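Local coordinates for aspartate aminotransferase, mitochondrial (Trypanosoma brucei brucei, PDB 4W5K), which probably transfers the amino group of aspartate to 2-oxoglutarate, using pyridoxal 5'-phosphate as cofactor and working as a homodimer, at residues A54-N59 with G289-S294; F46-V51 with A304-E309; E74-C79 with A256-T261; Q213-G218 with K311-R316. The protein carries 1 engineered substitution. All blocks are in the same frame, centred on the assembly; numbering follows the deposited sequence. Where two conformers were deposited one is given.

Interaction 1 of 4, residues A54-N59 with G289-S294; sequences ATLGTN and GAWVVS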
loop_
_atom_site.group_PDB
_atom_site.type_symbol
_atom_site.label_atom_id
_atom_site.label_comp_id
_atom_site.label_asym_id
_atom_site.label_seq_id
_atom_site.Cartn_x
_atom_site.Cartn_y
_atom_site.Cartn_z
ATOM N N ALA A 54 -5.923 -11.547 -18.651
ATOM C CA ALA A 54 -5.645 -12.165 -17.356
ATOM C C ALA A 54 -6.956 -12.458 -16.637
ATOM O O ALA A 54 -7.943 -11.728 -16.798
ATOM C CB ALA A 54 -4.751 -11.267 -16.491
ATOM N N THR A 55 -6.955 -13.532 -15.855
ATOM C CA THR A 55 -8.126 -13.901 -15.052
ATOM C C THR A 55 -8.030 -13.372 -13.613
ATOM O O THR A 55 -7.046 -13.627 -12.928
ATOM C CB THR A 55 -8.300 -15.424 -15.014
ATOM O OG1 THR A 55 -8.582 -15.907 -16.331
ATOM C CG2 THR A 55 -9.465 -15.798 -14.073
ATOM N N LEU A 56 -9.025 -12.607 -13.162
ATOM C CA LEU A 56 -8.989 -12.096 -11.790
ATOM C C LEU A 56 -9.612 -13.100 -10.840
ATOM O O LEU A 56 -10.405 -13.934 -11.265
ATOM C CB LEU A 56 -9.719 -10.756 -11.677
ATOM C CG LEU A 56 -9.370 -9.710 -12.739
ATOM C CD1 LEU A 56 -10.156 -8.448 -12.468
ATOM C CD2 LEU A 56 -7.873 -9.444 -12.682
ATOM N N GLY A 57 -9.255 -13.012 -9.554
ATOM C CA GLY A 57 -9.979 -13.760 -8.528
ATOM C C GLY A 57 -11.405 -13.270 -8.384
ATOM O O GLY A 57 -11.764 -12.215 -8.909
ATOM N N THR A 58 -12.219 -14.022 -7.644
ATOM C CA THR A 58 -13.649 -13.742 -7.521
ATOM C C THR A 58 -14.023 -13.252 -6.124
ATOM O O THR A 58 -15.168 -12.891 -5.873
ATOM C CB THR A 58 -14.486 -14.988 -7.799
ATOM O OG1 THR A 58 -14.121 -16.001 -6.853
ATOM C CG2 THR A 58 -14.242 -15.501 -9.227
ATOM N N ASN A 59 -13.050 -13.323 -5.238
ATOM C CA ASN A 59 -13.194 -13.052 -3.809
ATOM C C ASN A 59 -12.379 -11.793 -3.486
ATOM O O ASN A 59 -11.204 -11.717 -3.854
ATOM C CB ASN A 59 -12.708 -14.291 -3.018
ATOM C CG ASN A 59 -12.696 -14.088 -1.521
ATOM O OD1 ASN A 59 -12.822 -12.973 -1.037
ATOM N ND2 ASN A 59 -12.534 -15.184 -0.774
ATOM N N GLY A 289 -3.084 -6.369 -8.863
ATOM C CA GLY A 289 -1.830 -6.590 -9.578
ATOM C C GLY A 289 -1.364 -8.032 -9.436
ATOM O O GLY A 289 -0.946 -8.660 -10.409
ATOM N N ALA A 290 -1.455 -8.560 -8.220
ATOM C CA ALA A 290 -1.012 -9.920 -7.931
ATOM C C ALA A 290 -1.827 -10.959 -8.685
ATOM O O ALA A 290 -1.278 -11.940 -9.178
ATOM C CB ALA A 290 -1.063 -10.187 -6.402
ATOM N N TRP A 291 -3.136 -10.738 -8.798
ATOM C CA TRP A 291 -3.987 -11.602 -9.594
ATOM C C TRP A 291 -3.523 -11.670 -11.043
ATOM O O TRP A 291 -3.396 -12.743 -11.635
ATOM C CB TRP A 291 -5.420 -11.084 -9.595
ATOM C CG TRP A 291 -6.241 -11.412 -8.402
ATOM C CD1 TRP A 291 -6.040 -12.411 -7.487
ATOM C CD2 TRP A 291 -7.434 -10.727 -8.014
ATOM N NE1 TRP A 291 -7.072 -12.389 -6.548
ATOM C CE2 TRP A 291 -7.930 -11.363 -6.858
ATOM C CE3 TRP A 291 -8.134 -9.635 -8.543
ATOM C CZ2 TRP A 291 -9.097 -10.929 -6.205
ATOM C CZ3 TRP A 291 -9.296 -9.213 -7.902
ATOM C CH2 TRP A 291 -9.761 -9.860 -6.747
ATOM N N VAL A 292 -3.269 -10.492 -11.592
ATOM C CA VAL A 292 -2.911 -10.344 -13.006
ATOM C C VAL A 292 -1.567 -11.005 -13.307
ATOM O O VAL A 292 -1.449 -11.771 -14.270
ATOM C CB VAL A 292 -2.847 -8.863 -13.405
ATOM C CG1 VAL A 292 -2.131 -8.697 -14.781
ATOM C CG2 VAL A 292 -4.242 -8.273 -13.452
ATOM N N VAL A 293 -0.570 -10.729 -12.463
ATOM C CA VAL A 293 0.780 -11.242 -12.726
ATOM C C VAL A 293 0.776 -12.762 -12.528
ATOM O O VAL A 293 1.320 -13.499 -13.347
ATOM C CB VAL A 293 1.811 -10.541 -11.846
ATOM C CG1 VAL A 293 3.172 -11.242 -11.909
ATOM C CG2 VAL A 293 1.976 -9.085 -12.311
ATOM N N SER A 294 0.103 -13.235 -11.478
ATOM C CA SER A 294 0.061 -14.673 -11.220
ATOM C C SER A 294 -0.645 -15.432 -12.357
ATOM O O SER A 294 -0.195 -16.510 -12.790
ATOM C CB SER A 294 -0.613 -14.938 -9.862
ATOM O OG SER A 294 -0.749 -16.329 -9.630
#
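Trp291 lays its indole under the loop backbone at Gly57 and carries the contact, followed by Val292 and Leu56. Gly57 N sits over the middle of one ring face, 3.3 Å from Trp291 CD2. The adjoining CA makes a CH-pi contact with the five-membered ring, 3.8 Å from Gly57 CA to the ring centroid and 23° off the normal. Because Gly57 has no side chain, its backbone can lie this close to the indole. The loop then rounds the rim of the ring, where Asn59 O lies in the indole plane, 3.3 Å from Trp291 CZ2. Next to Gly57, Leu56 CB comes obliquely to Trp291 CE3 at 3.7 Å, and the two side chains cross at about a right angle. Trp291 CG stands anti to its own carbonyl carbon (chi1 -80°), which swings the ring out from helix 287-297 beneath the loop. This helix belongs to a fold-type I aminotransferase subunit. The loop 54-59 runs across it towards Tyr62, a pyridoxal 5'-phosphate-binding residue; the cofactor it binds does not belong to this chain. Asn59 packs on Pro45 of the second subunit. One residue along the helix, Val292 meets Leu56 and Ala54 with one methyl each. Val292 CG2 lies 3.9 Å from Leu56 CD2, these two side chains running side by side in the same direction, while Val292 CG1 meets Ala54 CB at 4.0 Å. Thr55 N is hydrogen-bonded to Ser295 OG of the same helix. Asn59 OD1 accepts from Asp61 N, two residues on.

Interaction 2 of 4, residues F46-V51 with A304-E309; sequences FVLECV and ALWKKE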
loop_
_atom_site.group_PDB
_atom_site.type_symbol
_atom_site.label_atom_id
_atom_site.label_comp_id
_atom_site.label_asym_id
_atom_site.label_seq_id
_atom_site.Cartn_x
_atom_site.Cartn_y
_atom_site.Cartn_z
ATOM N N PHE A 46 -0.762 2.479 -22.273
ATOM C CA PHE A 46 -0.766 1.199 -22.966
ATOM C C PHE A 46 -1.092 0.085 -22.004
ATOM O O PHE A 46 -0.295 -0.266 -21.135
ATOM C CB PHE A 46 0.595 0.965 -23.648
ATOM C CG PHE A 46 0.762 -0.412 -24.229
ATOM C CD1 PHE A 46 -0.136 -0.896 -25.178
ATOM C CD2 PHE A 46 1.849 -1.200 -23.870
ATOM C CE1 PHE A 46 0.026 -2.162 -25.730
ATOM C CE2 PHE A 46 2.017 -2.472 -24.418
ATOM C CZ PHE A 46 1.092 -2.951 -25.348
ATOM N N VAL A 47 -2.306 -0.439 -22.120
ATOM C CA VAL A 47 -2.719 -1.594 -21.324
ATOM C C VAL A 47 -2.399 -2.841 -22.139
ATOM O O VAL A 47 -2.869 -2.978 -23.269
ATOM C CB VAL A 47 -4.231 -1.565 -21.001
ATOM C CG1 VAL A 47 -4.620 -2.804 -20.191
ATOM C CG2 VAL A 47 -4.591 -0.310 -20.220
ATOM N N LEU A 48 -1.567 -3.720 -21.591
ATOM C CA LEU A 48 -1.112 -4.902 -22.318
ATOM C C LEU A 48 -2.251 -5.876 -22.620
ATOM O O LEU A 48 -3.153 -6.079 -21.789
ATOM C CB LEU A 48 -0.012 -5.618 -21.523
ATOM C CG LEU A 48 1.411 -5.030 -21.607
ATOM C CD1 LEU A 48 1.509 -3.656 -20.924
ATOM C CD2 LEU A 48 2.410 -5.984 -20.987
ATOM N N GLU A 49 -2.203 -6.490 -23.805
ATOM C CA GLU A 49 -3.236 -7.459 -24.171
ATOM C C GLU A 49 -3.224 -8.645 -23.208
ATOM O O GLU A 49 -4.274 -9.155 -22.841
ATOM C CB GLU A 49 -3.050 -7.939 -25.606
ATOM C CG GLU A 49 -3.229 -6.834 -26.628
ATOM C CD GLU A 49 -4.647 -6.321 -26.659
ATOM O OE1 GLU A 49 -5.569 -7.161 -26.670
ATOM O OE2 GLU A 49 -4.846 -5.087 -26.642
ATOM N N CYS A 50 -2.039 -9.063 -22.776
ATOM C CA CYS A 50 -1.971 -10.159 -21.804
ATOM C C CYS A 50 -2.641 -9.775 -20.481
ATOM O O CYS A 50 -3.230 -10.625 -19.820
ATOM C CB CYS A 50 -0.524 -10.608 -21.562
ATOM S SG CYS A 50 0.600 -9.389 -20.922
ATOM N N VAL A 51 -2.558 -8.504 -20.101
ATOM C CA VAL A 51 -3.215 -8.036 -18.880
ATOM C C VAL A 51 -4.748 -8.013 -19.064
ATOM O O VAL A 51 -5.496 -8.393 -18.165
ATOM C CB VAL A 51 -2.643 -6.650 -18.472
ATOM C CG1 VAL A 51 -3.429 -6.016 -17.348
ATOM C CG2 VAL A 51 -1.176 -6.815 -18.020
ATOM N N ALA A 304 3.732 -16.228 -23.173
ATOM C CA ALA A 304 4.276 -15.992 -24.504
ATOM C C ALA A 304 3.844 -14.621 -25.042
ATOM O O ALA A 304 4.636 -13.902 -25.647
ATOM C CB ALA A 304 3.834 -17.111 -25.456
ATOM N N LEU A 305 2.577 -14.274 -24.826
ATOM C CA LEU A 305 2.040 -13.000 -25.280
ATOM C C LEU A 305 2.736 -11.851 -24.576
ATOM O O LEU A 305 3.167 -10.886 -25.217
ATOM C CB LEU A 305 0.528 -12.930 -25.040
ATOM C CG LEU A 305 -0.138 -11.607 -25.427
ATOM C CD1 LEU A 305 0.205 -11.210 -26.875
ATOM C CD2 LEU A 305 -1.644 -11.696 -25.226
ATOM N N TRP A 306 2.844 -11.967 -23.254
ATOM C CA TRP A 306 3.579 -10.981 -22.469
ATOM C C TRP A 306 4.997 -10.745 -23.014
ATOM O O TRP A 306 5.420 -9.597 -23.175
ATOM C CB TRP A 306 3.630 -11.415 -21.000
ATOM C CG TRP A 306 4.415 -10.505 -20.118
ATOM C CD1 TRP A 306 4.247 -9.154 -19.950
ATOM C CD2 TRP A 306 5.488 -10.887 -19.243
ATOM N NE1 TRP A 306 5.149 -8.684 -19.017
ATOM C CE2 TRP A 306 5.930 -9.722 -18.588
ATOM C CE3 TRP A 306 6.115 -12.105 -18.959
ATOM C CZ2 TRP A 306 6.972 -9.736 -17.639
ATOM C CZ3 TRP A 306 7.158 -12.116 -18.040
ATOM C CH2 TRP A 306 7.578 -10.937 -17.397
ATOM N N LYS A 307 5.723 -11.820 -23.293
ATOM C CA LYS A 307 7.087 -11.677 -23.811
ATOM C C LYS A 307 7.120 -10.922 -25.145
ATOM O O LYS A 307 8.010 -10.105 -25.367
ATOM C CB LYS A 307 7.743 -13.051 -23.954
ATOM C CG LYS A 307 8.120 -13.680 -22.594
ATOM C CD LYS A 307 8.702 -15.073 -22.795
ATOM C CE LYS A 307 9.166 -15.711 -21.485
ATOM N NZ LYS A 307 9.519 -17.149 -21.710
ATOM N N LYS A 308 6.136 -11.167 -26.007
ATOM C CA LYS A 308 6.035 -10.440 -27.271
ATOM C C LYS A 308 5.798 -8.948 -27.014
ATOM O O LYS A 308 6.418 -8.089 -27.664
ATOM C CB LYS A 308 4.918 -11.030 -28.149
ATOM C CG LYS A 308 4.732 -10.318 -29.463
ATOM C CD LYS A 308 3.517 -10.857 -30.229
ATOM C CE LYS A 308 2.276 -10.048 -29.896
ATOM N NZ LYS A 308 1.050 -10.572 -30.574
ATOM N N GLU A 309 4.926 -8.643 -26.052
ATOM C CA GLU A 309 4.612 -7.257 -25.747
ATOM C C GLU A 309 5.784 -6.541 -25.082
ATOM O O GLU A 309 6.004 -5.350 -25.330
ATOM C CB GLU A 309 3.348 -7.187 -24.873
ATOM C CG GLU A 309 2.130 -7.749 -25.619
ATOM C CD GLU A 309 0.792 -7.444 -24.942
ATOM O OE1 GLU A 309 0.431 -8.165 -23.983
ATOM O OE2 GLU A 309 0.092 -6.507 -25.402
#
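The first turn of helix 49-52, with Leu48 at the N-cap position, presents its backbone N-H groups to the carboxylate of Glu309 on the long helix 300-331. The two oxygens divide the work. OE2 takes the N-H of Glu49 through its syn lone pair, at 2.8 Å from Glu49 N. Glu309 OE1 accepts from Cys50 N at 2.9 Å, a nearly straight bond of 167° that meets the oxygen on the syn side, 17° out of the carboxylate plane. Both oxygens of a buried acid are thus gripped, and the helix start would probably favour its charged form. Glu309 reaches across because its chain is extended beyond CG (chi2 -168°). The carboxylate of Glu49, by contrast, leads away and pairs with Lys52.

Apolar groups flank the carboxylate. Leu48 and Glu309 run antiparallel alongside each other, Leu48 CB 3.6 Å from Glu309 OE1, and Leu48 CD2 touches the edge of the Trp306 ring at CD1 (3.8 Å). The Phe46 ring stands almost perpendicular to the carboxylate, with CZ near OE2. Trp306 NE1 is spent on Asn246 O, and its ring stacks with Phe247. Leu305 CD2 packs against Cys50 N and CB. The Cys50 sulfur forms an oblique sulfur-aromatic contact with Trp306, Cys50 SG lying 4.7 Å from the centroid of the five-membered ring. It also packs on the side-chain stem, with Cys50 SG 3.6 Å from Trp306 CB.

Interaction 3 of 4, residues E74-C79 with A256-T261; sequences EAQKLC and ALHIST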
loop_
_atom_site.group_PDB
_atom_site.type_symbol
_atom_site.label_atom_id
_atom_site.label_comp_id
_atom_site.label_asym_id
_atom_site.label_seq_id
_atom_site.Cartn_x
_atom_site.Cartn_y
_atom_site.Cartn_z
ATOM N N GLU A 74 5.639 -17.045 -8.283
ATOM C CA GLU A 74 5.939 -16.686 -9.676
ATOM C C GLU A 74 6.917 -15.502 -9.761
ATOM O O GLU A 74 7.783 -15.483 -10.639
ATOM C CB GLU A 74 4.658 -16.353 -10.455
ATOM C CG GLU A 74 3.713 -17.542 -10.687
ATOM C CD GLU A 74 4.403 -18.764 -11.266
ATOM O OE1 GLU A 74 5.043 -18.646 -12.340
ATOM O OE2 GLU A 74 4.287 -19.850 -10.651
ATOM N N ALA A 75 6.787 -14.531 -8.860
ATOM C CA ALA A 75 7.726 -13.404 -8.819
ATOM C C ALA A 75 9.150 -13.890 -8.561
ATOM O O ALA A 75 10.091 -13.460 -9.241
ATOM C CB ALA A 75 7.322 -12.396 -7.764
ATOM N N GLN A 76 9.303 -14.782 -7.580
ATOM C CA GLN A 76 10.607 -15.406 -7.328
ATOM C C GLN A 76 11.189 -16.070 -8.570
ATOM O O GLN A 76 12.376 -15.881 -8.902
ATOM C CB GLN A 76 10.493 -16.468 -6.240
ATOM C CG GLN A 76 10.173 -15.936 -4.874
ATOM C CD GLN A 76 9.989 -17.077 -3.884
ATOM O OE1 GLN A 76 9.366 -18.091 -4.205
ATOM N NE2 GLN A 76 10.596 -16.953 -2.709
ATOM N N LYS A 77 10.378 -16.897 -9.222
ATOM C CA LYS A 77 10.857 -17.660 -10.376
ATOM C C LYS A 77 11.229 -16.749 -11.551
ATOM O O LYS A 77 12.197 -17.030 -12.289
ATOM C CB LYS A 77 9.812 -18.694 -10.807
ATOM C CG LYS A 77 9.672 -19.851 -9.813
ATOM C CD LYS A 77 8.799 -20.980 -10.344
ATOM C CE LYS A 77 7.387 -20.512 -10.632
ATOM N NZ LYS A 77 6.465 -21.660 -10.928
ATOM N N LEU A 78 10.474 -15.664 -11.720
ATOM C CA LEU A 78 10.750 -14.705 -12.801
ATOM C C LEU A 78 12.048 -13.953 -12.510
ATOM O O LEU A 78 12.867 -13.737 -13.412
ATOM C CB LEU A 78 9.583 -13.715 -12.979
ATOM C CG LEU A 78 9.842 -12.574 -13.976
ATOM C CD1 LEU A 78 9.989 -13.110 -15.395
ATOM C CD2 LEU A 78 8.731 -11.529 -13.896
ATOM N N CYS A 79 12.259 -13.592 -11.243
ATOM C CA CYS A 79 13.457 -12.846 -10.846
ATOM C C CYS A 79 14.713 -13.708 -10.990
ATOM O O CYS A 79 15.704 -13.310 -11.652
ATOM C CB CYS A 79 13.323 -12.335 -9.394
ATOM S SG CYS A 79 14.827 -11.473 -8.806
ATOM N N ALA A 256 7.463 -7.151 -5.623
ATOM C CA ALA A 256 7.887 -8.158 -4.643
ATOM C C ALA A 256 9.277 -7.807 -4.111
ATOM O O ALA A 256 10.057 -7.102 -4.752
ATOM C CB ALA A 256 7.891 -9.576 -5.276
ATOM N N LEU A 257 9.552 -8.327 -2.928
ATOM C CA LEU A 257 10.819 -8.185 -2.231
ATOM C C LEU A 257 11.404 -9.565 -1.986
ATOM O O LEU A 257 10.679 -10.474 -1.597
ATOM C CB LEU A 257 10.597 -7.439 -0.912
ATOM C CG LEU A 257 11.767 -7.414 0.072
ATOM C CD1 LEU A 257 12.940 -6.635 -0.525
ATOM C CD2 LEU A 257 11.302 -6.735 1.332
ATOM N N HIS A 258 12.722 -9.725 -2.183
ATOM C CA HIS A 258 13.386 -11.019 -2.004
ATOM C C HIS A 258 14.652 -10.796 -1.203
ATOM O O HIS A 258 15.397 -9.866 -1.527
ATOM C CB HIS A 258 13.759 -11.651 -3.359
ATOM C CG HIS A 258 12.621 -11.700 -4.329
ATOM N ND1 HIS A 258 11.587 -12.610 -4.228
ATOM C CD2 HIS A 258 12.369 -10.958 -5.436
ATOM C CE1 HIS A 258 10.744 -12.421 -5.232
ATOM N NE2 HIS A 258 11.194 -11.419 -5.976
ATOM N N ILE A 259 14.875 -11.599 -0.167
ATOM C CA ILE A 259 16.149 -11.593 0.550
ATOM C C ILE A 259 16.721 -13.003 0.621
ATOM O O ILE A 259 16.131 -13.900 1.216
ATOM C CB ILE A 259 16.038 -11.048 2.009
ATOM C CG1 ILE A 259 15.315 -9.686 2.053
ATOM C CG2 ILE A 259 17.446 -11.016 2.665
ATOM C CD1 ILE A 259 13.812 -9.819 2.372
ATOM N N SER A 260 17.897 -13.205 0.049
ATOM C CA SER A 260 18.538 -14.511 0.174
ATOM C C SER A 260 19.250 -14.640 1.509
ATOM O O SER A 260 19.689 -13.654 2.092
ATOM C CB SER A 260 19.530 -14.759 -0.959
ATOM O OG SER A 260 20.638 -13.876 -0.880
ATOM N N THR A 261 19.313 -15.873 1.996
ATOM C CA THR A 261 19.907 -16.192 3.284
ATOM C C THR A 261 20.662 -17.504 3.198
ATOM O O THR A 261 20.680 -18.163 2.161
ATOM C CB THR A 261 18.837 -16.314 4.401
ATOM O OG1 THR A 261 18.074 -17.509 4.204
ATOM C CG2 THR A 261 17.933 -15.106 4.419
#
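His258 projects from strand 255-260 of the mixed sheet that forms the core of the large domain in fold-type I aminotransferases, and its imidazole leans against helix 69-80. The helix and strand segments cross at -66°, with their axes 9.2 Å apart, and Ala256 and His258 are the strand residues that meet the helix. Gln76 comes obliquely at the ring, its CG 3.6 Å from His258 CE1; the amide and imidazole planes are only 25° apart. Its chain runs extended past the ring (chi2 176°) and carries NE2 on to Ser94 OG. The same hydroxyl is the hydrogen-bond partner of His258 ND1, while NE2 of the ring pairs with Gln241 OE1, so both ring nitrogens of this buried histidine are engaged and its rotation is fixed. Phe80 adds an edge-to-face contact. Cys79 approaches obliquely too, its SG 4.9 Å from the imidazole centroid and Cys79 CB 4.1 Å from His258 NE2. Two residues earlier on the strand the surfaces close on small residues, Ala75 CB meeting Ala256 CB at 3.8 Å.

Interaction 4 of 4, residues Q213-G218 with K311-R316; sequences QGFATG and KQMSSR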
loop_
_atom_site.group_PDB
_atom_site.type_symbol
_atom_site.label_atom_id
_atom_site.label_comp_id
_atom_site.label_asym_id
_atom_site.label_seq_id
_atom_site.Cartn_x
_atom_site.Cartn_y
_atom_site.Cartn_z
ATOM N N GLN A 213 12.813 -5.199 -15.328
ATOM C CA GLN A 213 13.146 -6.499 -15.930
ATOM C C GLN A 213 12.298 -6.769 -17.176
ATOM O O GLN A 213 11.071 -6.707 -17.113
ATOM C CB GLN A 213 12.947 -7.639 -14.934
ATOM C CG GLN A 213 13.532 -8.969 -15.468
ATOM C CD GLN A 213 13.086 -10.189 -14.687
ATOM O OE1 GLN A 213 12.344 -10.075 -13.713
ATOM N NE2 GLN A 213 13.536 -11.373 -15.114
ATOM N N GLY A 214 12.944 -7.070 -18.305
ATOM C CA GLY A 214 12.205 -7.334 -19.535
ATOM C C GLY A 214 11.802 -6.069 -20.270
ATOM O O GLY A 214 11.924 -5.998 -21.491
ATOM N N PHE A 215 11.302 -5.080 -19.532
ATOM C CA PHE A 215 11.014 -3.767 -20.098
ATOM C C PHE A 215 12.283 -3.123 -20.679
ATOM O O PHE A 215 12.263 -2.531 -21.767
ATOM C CB PHE A 215 10.370 -2.853 -19.018
ATOM C CG PHE A 215 9.955 -1.504 -19.536
ATOM C CD1 PHE A 215 10.842 -0.441 -19.529
ATOM C CD2 PHE A 215 8.675 -1.311 -20.073
ATOM C CE1 PHE A 215 10.484 0.803 -20.036
ATOM C CE2 PHE A 215 8.304 -0.073 -20.584
ATOM C CZ PHE A 215 9.192 0.989 -20.565
ATOM N N ALA A 216 13.391 -3.255 -19.967
ATOM C CA ALA A 216 14.628 -2.569 -20.381
ATOM C C ALA A 216 15.117 -2.946 -21.772
ATOM O O ALA A 216 15.348 -2.065 -22.614
ATOM C CB ALA A 216 15.715 -2.841 -19.340
ATOM N N THR A 217 15.261 -4.244 -22.048
ATOM C CA THR A 217 15.853 -4.653 -23.320
ATOM C C THR A 217 15.004 -5.664 -24.090
ATOM O O THR A 217 15.369 -6.077 -25.206
ATOM C CB THR A 217 17.278 -5.269 -23.135
ATOM O OG1 THR A 217 17.185 -6.592 -22.585
ATOM C CG2 THR A 217 18.197 -4.375 -22.301
ATOM N N GLY A 218 13.891 -6.077 -23.486
ATOM C CA GLY A 218 12.998 -7.053 -24.094
ATOM C C GLY A 218 13.417 -8.478 -23.786
ATOM O O GLY A 218 12.800 -9.422 -24.254
ATOM N N LYS A 311 8.879 -7.012 -25.763
ATOM C CA LYS A 311 9.757 -6.673 -26.865
ATOM C C LYS A 311 9.195 -5.504 -27.676
ATOM O O LYS A 311 9.959 -4.670 -28.158
ATOM C CB LYS A 311 10.006 -7.896 -27.752
ATOM C CG LYS A 311 10.982 -8.888 -27.122
ATOM C CD LYS A 311 11.299 -10.058 -28.040
ATOM C CE LYS A 311 11.972 -11.199 -27.282
ATOM N NZ LYS A 311 13.264 -10.804 -26.646
ATOM N N GLN A 312 7.873 -5.431 -27.830
ATOM C CA GLN A 312 7.285 -4.285 -28.519
ATOM C C GLN A 312 7.609 -2.978 -27.791
ATOM O O GLN A 312 7.995 -2.007 -28.440
ATOM C CB GLN A 312 5.759 -4.428 -28.660
ATOM C CG GLN A 312 5.317 -5.522 -29.594
ATOM C CD GLN A 312 3.808 -5.784 -29.564
ATOM O OE1 GLN A 312 3.104 -5.441 -28.605
ATOM N NE2 GLN A 312 3.314 -6.412 -30.612
ATOM N N MET A 313 7.443 -2.952 -26.464
ATOM C CA MET A 313 7.743 -1.751 -25.681
ATOM C C MET A 313 9.239 -1.387 -25.749
ATOM O O MET A 313 9.602 -0.237 -26.044
ATOM C CB MET A 313 7.302 -1.936 -24.217
ATOM C CG MET A 313 5.796 -1.946 -24.071
ATOM S SD MET A 313 5.317 -2.064 -22.309
ATOM C CE MET A 313 5.851 -3.735 -21.947
ATOM N N SER A 314 10.095 -2.372 -25.507
ATOM C CA SER A 314 11.541 -2.112 -25.440
ATOM C C SER A 314 12.063 -1.704 -26.816
ATOM O O SER A 314 12.900 -0.811 -26.914
ATOM C CB SER A 314 12.306 -3.330 -24.901
ATOM O OG SER A 314 12.241 -4.431 -25.797
ATOM N N SER A 315 11.555 -2.329 -27.876
ATOM C CA SER A 315 11.966 -1.986 -29.236
ATOM C C SER A 315 11.544 -0.573 -29.614
ATOM O O SER A 315 12.270 0.143 -30.329
ATOM C CB SER A 315 11.389 -2.980 -30.248
ATOM O OG SER A 315 12.041 -4.232 -30.165
ATOM N N ARG A 316 10.360 -0.156 -29.160
ATOM C CA ARG A 316 9.902 1.193 -29.524
ATOM C C ARG A 316 10.781 2.247 -28.870
ATOM O O ARG A 316 11.145 3.236 -29.501
ATOM C CB ARG A 316 8.435 1.461 -29.137
ATOM C CG ARG A 316 7.911 2.744 -29.802
ATOM C CD ARG A 316 6.511 3.162 -29.327
ATOM N NE ARG A 316 6.540 3.897 -28.060
ATOM C CZ ARG A 316 6.940 5.161 -27.927
ATOM N NH1 ARG A 316 6.905 5.744 -26.739
ATOM N NH2 ARG A 316 7.384 5.854 -28.989
HETATM O O HOH W 1 14.793 -0.273 -25.138
HETATM O O HOH W 2 14.612 -7.921 -27.358
#
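Phe215 turns the edge of its ring to the sulfur of Met313, a Met-aromatic contact with Met313 SD 4.0 Å from Phe215 CE2 and close to the ring plane. The two side chains cross at about a right angle. Phe215 CG lies anti to the backbone N (chi1 -176°), which carries the ring over to the methionine, and Met313 CE comes near Phe215 CD2.

Ser314 presses into the turn made by residues 215-218. Its CB is 3.2 Å from Phe215 O, and its OG lies equally near Gly218 CA, an approach made possible because glycine carries no side chain there. Gly218 also has a positive phi, 87°, a conformation that suits glycine. The Ser314 hydroxyl has a weak bond back to Leu310 O in its own helix.

At the solvent-facing end, Lys311 runs past Gly218 with CG 3.4 Å from its carbonyl oxygen, then bends at the last torsion to return NZ to Gly218 O at 2.8 Å. The ammonium sits well above the carbonyl plane, 51° out of it. A water extends this grip, donating to Thr217 O at 2.9 Å and accepting a longer bond from Lys311 NZ. Another water lies between Ala216 O and Ser314 O.

The loop 213-218 leaves strand 205-210 of the central sheet just after Tyr212, which binds pyridoxal 5'-phosphate, and leads into helix 220-223, where Asp223 bonds Thr217 OG1; helix 300-331 flanks it, with Met346 also against Phe215.

Interactions 3 and 4 are buried, interaction 2 partly so, and interaction 1 lies at the surface. Helix 300-331 serves both interaction 2 and interaction 4, which adjoin where Phe46 and Leu48 pack on Met313. Interactions 1 and 2 meet through Val292 and Val51, and both touch the second subunit. Their chemistry differs: a glycine backbone over an indole in 1, a carboxylate on helix N-H groups in 2, an imidazole and a small residue of the sheet against a helix in 3, a lysine, waters and a sulfur-aromatic pair in 4. Leu78 ties interaction 3 to interactions 2 and 4, packing on Trp306 of interaction 2, while its carbonyl probably accepts from Gln213 of interaction 4.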